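DegV family protein (Streptococcus agalactiae, PDB 3LUP) binds a long-chain fatty acid, elaidic acid in this crystal, and may take part in lipid transport or fatty acid metabolism. Local coordinates at residues L8-D11 against T12-L16; L90-A94 against G95-F99; D145-V148 against N149-S153. One frame throughout, in Å; residues are numbered along the deposited sequence.

Contact 1. Residues L8-D11 against T12-L16; sequences LITD and TSAYL
The flat group here is the D11 carboxylate, and S13 meets one end of it. OD1 of D11 accepts two bonds from that residue: the S13 hydroxyl OG, at 2.7 Å, reaches OD1 on its syn side, 22° out of the carboxylate plane, while the backbone N of S13 comes in at 3.1 Å on the anti lone pair. The other oxygen, OD2, accepts from the backbone N of I92, and F91 and I31 pack on the same side chain. The group is thus held at both oxygens, which fixes its rotation. S13 OG is also hydrogen-bonded to T123 OG1. With CG of D11 lodged between the backbone N and the carbonyl carbon (chi1 51°), the carboxylate folds forward over the next residues instead of lying back along the strand. This makes an Asx turn, superposed on a type I beta turn from D11 to A14 whose closing bond runs from A14 N to D11 O (3.2 Å). Beneath the turn, the methyl CB of A14 rests 3.3 Å from OG1 of T10, a hydroxyl whose polar partner is L90 O. The T10 methyl CG2 looks toward CD2 of L16 at 4.4 Å, a looser apolar touch. The turn ends strand 6-11, which runs parallel to strands 26-29 and 86-89 in the middle of the sheet, and leaves the S13 side chain about 6 Å from the bound elaidic acid. L8, T10 and A14 touch helix 124-138, whereas I9 packs on helix 69-81.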
# COMPACT_ATOMS: atom_id res chain seq x y z
N LEU A 8 -6.83 9.17 12.93
CA LEU A 8 -6.05 8.57 11.87
C LEU A 8 -6.79 8.45 10.56
O LEU A 8 -7.87 7.85 10.48
CB LEU A 8 -5.45 7.22 12.30
CG LEU A 8 -4.00 7.50 12.70
CD1 LEU A 8 -3.88 7.60 14.20
CD2 LEU A 8 -3.04 6.49 12.12
N ILE A 9 -6.21 9.06 9.52
CA ILE A 9 -6.81 8.98 8.19
C ILE A 9 -5.91 8.22 7.21
O ILE A 9 -4.68 8.41 7.16
CB ILE A 9 -7.23 10.36 7.62
CG1 ILE A 9 -8.24 11.04 8.54
CG2 ILE A 9 -7.92 10.20 6.29
CD1 ILE A 9 -7.64 11.84 9.65
N THR A 10 -6.58 7.36 6.45
CA THR A 10 -5.94 6.55 5.44
C THR A 10 -6.89 6.35 4.28
O THR A 10 -7.97 6.92 4.28
CB THR A 10 -5.47 5.19 6.02
OG1 THR A 10 -4.76 4.47 5.00
CG2 THR A 10 -6.65 4.37 6.51
N ASP A 11 -6.49 5.56 3.29
CA ASP A 11 -7.35 5.28 2.16
C ASP A 11 -7.51 3.78 2.04
O ASP A 11 -6.86 3.03 2.74
CB ASP A 11 -6.80 5.92 0.88
CG ASP A 11 -5.33 5.58 0.64
OD1 ASP A 11 -5.00 4.36 0.55
OD2 ASP A 11 -4.52 6.54 0.56
N THR A 12 -8.40 3.35 1.16
CA THR A 12 -8.73 1.93 1.04
C THR A 12 -7.62 1.07 0.41
O THR A 12 -7.76 -0.15 0.36
CB THR A 12 -10.04 1.72 0.28
OG1 THR A 12 -9.89 2.23 -1.04
CG2 THR A 12 -11.18 2.44 0.97
N SER A 13 -6.52 1.69 -0.03
CA SER A 13 -5.38 0.93 -0.53
C SER A 13 -4.56 0.33 0.61
O SER A 13 -3.79 -0.59 0.40
CB SER A 13 -4.50 1.78 -1.45
OG SER A 13 -3.54 2.54 -0.71
N ALA A 14 -4.71 0.88 1.81
CA ALA A 14 -4.04 0.34 3.00
C ALA A 14 -4.71 -0.95 3.42
O ALA A 14 -5.94 -1.03 3.46
CB ALA A 14 -4.10 1.34 4.12
N TYR A 15 -3.94 -1.98 3.72
CA TYR A 15 -4.53 -3.20 4.23
C TYR A 15 -4.44 -3.17 5.74
O TYR A 15 -3.36 -3.30 6.32
CB TYR A 15 -3.86 -4.43 3.65
CG TYR A 15 -4.56 -5.70 4.05
CD1 TYR A 15 -5.46 -6.32 3.19
CD2 TYR A 15 -4.35 -6.27 5.31
CE1 TYR A 15 -6.12 -7.49 3.57
CE2 TYR A 15 -5.01 -7.42 5.70
CZ TYR A 15 -5.89 -8.02 4.82
OH TYR A 15 -6.54 -9.17 5.19
N LEU A 16 -5.60 -3.00 6.36
CA LEU A 16 -5.70 -2.77 7.80
C LEU A 16 -5.76 -4.05 8.62
O LEU A 16 -6.62 -4.91 8.37
CB LEU A 16 -6.92 -1.89 8.13
CG LEU A 16 -6.88 -0.45 7.62
CD1 LEU A 16 -8.16 0.28 7.96
CD2 LEU A 16 -5.65 0.35 8.12

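Contact 2. Residues L90-A94 against G95-F99; sequences LFIAA and GISGF. With ELA (Elaidic acid), chain B.
F99 turns its ring edge onto a face of the F91 ring in a T-shaped pair, with the planes at 85° and the centroids 5.3 Å apart. The touching atom is CE1 of F99, which stands 3.8 Å from CG of F91, over the part of the ring near its attachment and not over its centre. F99 reaches there because its CG is anti to the backbone N (chi1 -175°), which carries the ring back toward the incoming chain.

Aliphatic contacts join the two limbs of the bend: I96 CD1 lies 3.5 Å from I92 CG1, the two side chains crossing at a slant, and CG1 of I96 sits 3.7 Å from the methyl CB of A93. Polar contacts hold the backbone: I96 N donates to A93 O, three residues back, at 3.1 Å. A water can donate to both I92 O and S97 O, joining the two limbs of the bend, although it has more acceptors in reach than protons to give.

I92, I96 and S97 also belong to the fatty acid pocket. I92 CD1 approaches C6 of the elaidic acid and I96 CD1 approaches C10, both at 3.7 Å, so the two isoleucines form part of the apolar wall beside the acyl chain. S97 OG lies against the methylenes next to the carboxylate, 3.2 Å from C4 of the elaidic acid. R175 hydrogen-bonds the ligand through NH2 and I96 O through NH1.

The whole bend joins strand 86-89 to helix 99-103, with G98 at the N-cap position of that helix. F91 packs against strand 6-11 and I103, L90 against helix 124-138, and F99 against P67.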
# COMPACT_ATOMS: atom_id res chain seq x y z
N LEU A 90 -2.03 8.96 6.73
CA LEU A 90 -1.12 7.96 6.16
C LEU A 90 -1.70 7.32 4.88
O LEU A 90 -2.38 6.28 4.92
CB LEU A 90 -0.77 6.88 7.19
CG LEU A 90 0.04 7.30 8.41
CD1 LEU A 90 0.18 6.12 9.35
CD2 LEU A 90 1.40 7.84 8.01
N PHE A 91 -1.44 7.98 3.76
CA PHE A 91 -2.03 7.60 2.49
C PHE A 91 -1.02 6.94 1.56
O PHE A 91 0.20 6.98 1.79
CB PHE A 91 -2.63 8.83 1.81
CG PHE A 91 -3.55 9.62 2.69
CD1 PHE A 91 -4.83 9.15 2.98
CD2 PHE A 91 -3.13 10.84 3.23
CE1 PHE A 91 -5.67 9.86 3.80
CE2 PHE A 91 -3.96 11.57 4.04
CZ PHE A 91 -5.25 11.09 4.34
N ILE A 92 -1.57 6.32 0.51
CA ILE A 92 -0.83 5.80 -0.64
C ILE A 92 0.42 6.64 -1.03
O ILE A 92 0.40 7.88 -1.00
CB ILE A 92 -1.83 5.62 -1.82
CG1 ILE A 92 -1.19 4.90 -3.00
CG2 ILE A 92 -2.42 6.95 -2.27
CD1 ILE A 92 -2.19 4.07 -3.81
N ALA A 93 1.51 5.94 -1.38
CA ALA A 93 2.78 6.54 -1.84
C ALA A 93 2.66 7.72 -2.80
O ALA A 93 1.98 7.63 -3.82
CB ALA A 93 3.63 5.46 -2.49
N ALA A 94 3.35 8.82 -2.50
CA ALA A 94 3.52 9.96 -3.42
C ALA A 94 3.99 9.56 -4.83
O ALA A 94 3.62 10.20 -5.81
CB ALA A 94 4.50 10.99 -2.83
N GLY A 95 4.81 8.51 -4.92
CA GLY A 95 5.39 8.04 -6.18
C GLY A 95 4.47 7.21 -7.06
O GLY A 95 4.86 6.81 -8.17
N ILE A 96 3.26 6.93 -6.59
CA ILE A 96 2.31 6.14 -7.38
C ILE A 96 0.94 6.80 -7.49
O ILE A 96 -0.04 6.16 -7.88
CB ILE A 96 2.16 4.69 -6.84
CG1 ILE A 96 1.51 4.68 -5.46
CG2 ILE A 96 3.51 3.96 -6.83
CD1 ILE A 96 1.19 3.31 -4.97
N SER A 97 0.88 8.08 -7.13
CA SER A 97 -0.36 8.85 -7.07
C SER A 97 0.00 10.23 -6.57
O SER A 97 0.77 10.36 -5.60
CB SER A 97 -1.35 8.22 -6.09
OG SER A 97 -2.63 8.76 -6.27
N GLY A 98 -0.55 11.26 -7.22
CA GLY A 98 -0.29 12.64 -6.82
C GLY A 98 -1.19 13.12 -5.71
O GLY A 98 -1.30 14.32 -5.47
N PHE A 99 -1.85 12.19 -5.04
CA PHE A 99 -2.75 12.52 -3.95
C PHE A 99 -2.02 13.16 -2.78
O PHE A 99 -2.46 14.18 -2.25
CB PHE A 99 -3.51 11.28 -3.49
CG PHE A 99 -4.54 11.56 -2.45
CD1 PHE A 99 -4.45 11.00 -1.20
CD2 PHE A 99 -5.60 12.42 -2.72
CE1 PHE A 99 -5.42 11.26 -0.22
CE2 PHE A 99 -6.56 12.70 -1.76
CZ PHE A 99 -6.47 12.13 -0.50
CA ELA B . -4.12 8.08 -9.13
C ELA B . -4.48 8.73 -10.47
O ELA B . -4.66 8.06 -11.53
C3 ELA B . -5.19 7.13 -8.59
C4 ELA B . -4.92 6.76 -7.14
C5 ELA B . -4.81 5.24 -6.92
C6 ELA B . -3.40 4.73 -7.21
C7 ELA B . -3.22 3.22 -7.39
C8 ELA B . -1.76 2.91 -7.73
C9 ELA B . -1.31 1.59 -7.11
C10 ELA B . -0.04 0.93 -7.50
C11 ELA B . 0.11 -0.57 -7.32
C12 ELA B . 1.41 -0.94 -6.62
C13 ELA B . 1.21 -1.49 -5.22
C14 ELA B . 2.27 -2.51 -4.82
C15 ELA B . 1.94 -3.09 -3.43
C16 ELA B . 3.09 -3.87 -2.80
C17 ELA B . 3.56 -3.21 -1.51
C18 ELA B . 3.95 -4.23 -0.44
OXT ELA B . -4.59 9.98 -10.52
O HOH W 1 -0.34 9.72 -2.99

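Contact 3. Residues D145-V148 against N149-S153; sequences DVIV and NKIQS
I147 and I151, one helical turn apart, form the buried side of this segment: CG2 of I147 lies 4.3 Å from CG1 of I151. CG1 of I151 is anti to its own carbonyl carbon (chi1 -68°), which points CG1 back toward I147 before CD1 turns away. Both isoleucines press on helix 124-138, I147 at C137 and I151 at L130 and A134. Under them the backbone is regular: N of I151 reaches O of I147 at 2.8 Å, and the bonds K150 N to V146 O (2.8 Å) and Q152 N to V148 O (2.9 Å) repeat the same four-residue step.

The other side is looser and faces solvent. Here V148 and Q152 lie side by side and point the same way, yet CG1 of V148 and OE1 of Q152 are 4.0 Å apart, a light touch; Q152 also rests on P118. The N149 amide bends back over the preceding turn, and its ND2 makes a weak hydrogen bond to D145 O at 3.4 Å, the carbonyl that already accepts the backbone N of N149. Past them, S153 OG donates to K150 O from above the carbonyl plane. K150 sits at the border, its side chain touching M142 and C137.

The chemistry divides accordingly: apolar branches meet on the packed side, while of the polar side chains N149 (weakly) and S153 bond to carbonyls of their own helix. This is an amphipathic surface helix, whose internal order comes chiefly from its backbone bonds.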
# COMPACT_ATOMS: atom_id res chain seq x y z
N ASP A 145 4.66 14.82 17.96
CA ASP A 145 5.93 14.92 17.21
C ASP A 145 6.77 13.65 17.27
O ASP A 145 7.42 13.29 16.29
CB ASP A 145 6.78 16.11 17.66
CG ASP A 145 6.18 17.44 17.25
OD1 ASP A 145 5.06 17.45 16.68
OD2 ASP A 145 6.84 18.47 17.51
N VAL A 146 6.75 13.00 18.43
CA VAL A 146 7.44 11.75 18.65
C VAL A 146 6.80 10.60 17.84
O VAL A 146 7.50 9.79 17.23
CB VAL A 146 7.52 11.40 20.16
CG1 VAL A 146 8.35 10.14 20.41
CG2 VAL A 146 8.11 12.57 20.94
N ILE A 147 5.47 10.53 17.84
CA ILE A 147 4.79 9.52 17.05
C ILE A 147 5.18 9.70 15.60
O ILE A 147 5.72 8.79 14.99
CB ILE A 147 3.27 9.56 17.25
CG1 ILE A 147 2.94 9.20 18.71
CG2 ILE A 147 2.57 8.62 16.27
CD1 ILE A 147 1.47 9.13 19.06
N VAL A 148 4.94 10.91 15.07
CA VAL A 148 5.30 11.31 13.69
C VAL A 148 6.75 10.93 13.35
O VAL A 148 7.08 10.51 12.22
CB VAL A 148 5.15 12.84 13.51
CG1 VAL A 148 5.66 13.29 12.15
CG2 VAL A 148 3.72 13.26 13.68
N ASN A 149 7.60 11.12 14.34
CA ASN A 149 8.99 10.79 14.25
C ASN A 149 9.19 9.29 14.07
O ASN A 149 9.84 8.85 13.11
CB ASN A 149 9.65 11.23 15.53
CG ASN A 149 10.83 12.07 15.29
OD1 ASN A 149 11.93 11.55 15.10
ND2 ASN A 149 10.63 13.40 15.30
N LYS A 150 8.62 8.51 14.99
CA LYS A 150 8.71 7.06 14.97
C LYS A 150 8.15 6.51 13.67
O LYS A 150 8.70 5.56 13.10
CB LYS A 150 7.96 6.46 16.16
CG LYS A 150 8.24 4.98 16.41
CD LYS A 150 7.88 4.60 17.86
CE LYS A 150 7.77 3.09 18.07
NZ LYS A 150 9.07 2.44 18.40
N ILE A 151 7.06 7.11 13.18
CA ILE A 151 6.46 6.64 11.96
C ILE A 151 7.32 6.96 10.73
O ILE A 151 7.48 6.10 9.86
CB ILE A 151 5.02 7.14 11.79
CG1 ILE A 151 4.10 6.49 12.84
CG2 ILE A 151 4.51 6.85 10.39
CD1 ILE A 151 3.73 5.03 12.57
N GLN A 152 7.90 8.16 10.66
CA GLN A 152 8.82 8.52 9.56
C GLN A 152 10.04 7.61 9.44
O GLN A 152 10.40 7.20 8.32
CB GLN A 152 9.26 9.98 9.66
CG GLN A 152 8.50 10.88 8.69
CD GLN A 152 8.36 12.32 9.18
OE1 GLN A 152 9.02 12.75 10.14
NE2 GLN A 152 7.48 13.09 8.50
N SER A 153 10.66 7.30 10.58
CA SER A 153 11.76 6.34 10.60
C SER A 153 11.29 4.92 10.25
O SER A 153 12.05 4.14 9.68
CB SER A 153 12.52 6.37 11.93
OG SER A 153 11.79 5.75 12.97

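From the N terminus, strand 6-11 ends in contact 1, where the chain turns before strand 26-29. Strand 86-89 then leads into contact 2, the bend before helix 99-103, and contact 3 lies further on within helix 144-155. The three are local and follow in series; none nests in or crosses another. Contacts 1 and 2 lie at and just beyond the C-terminal ends of adjacent parallel strands and touch directly: I9 O pairs with L90 N, and I9 CG2 packs on F91 CE1. Contact 2 touches the elaidic acid, and contact 1 comes close to it. Contact 3 stands apart, its centre about 18 Å from each, and meets contact 2 through L90 against I151 beside helix 124-138.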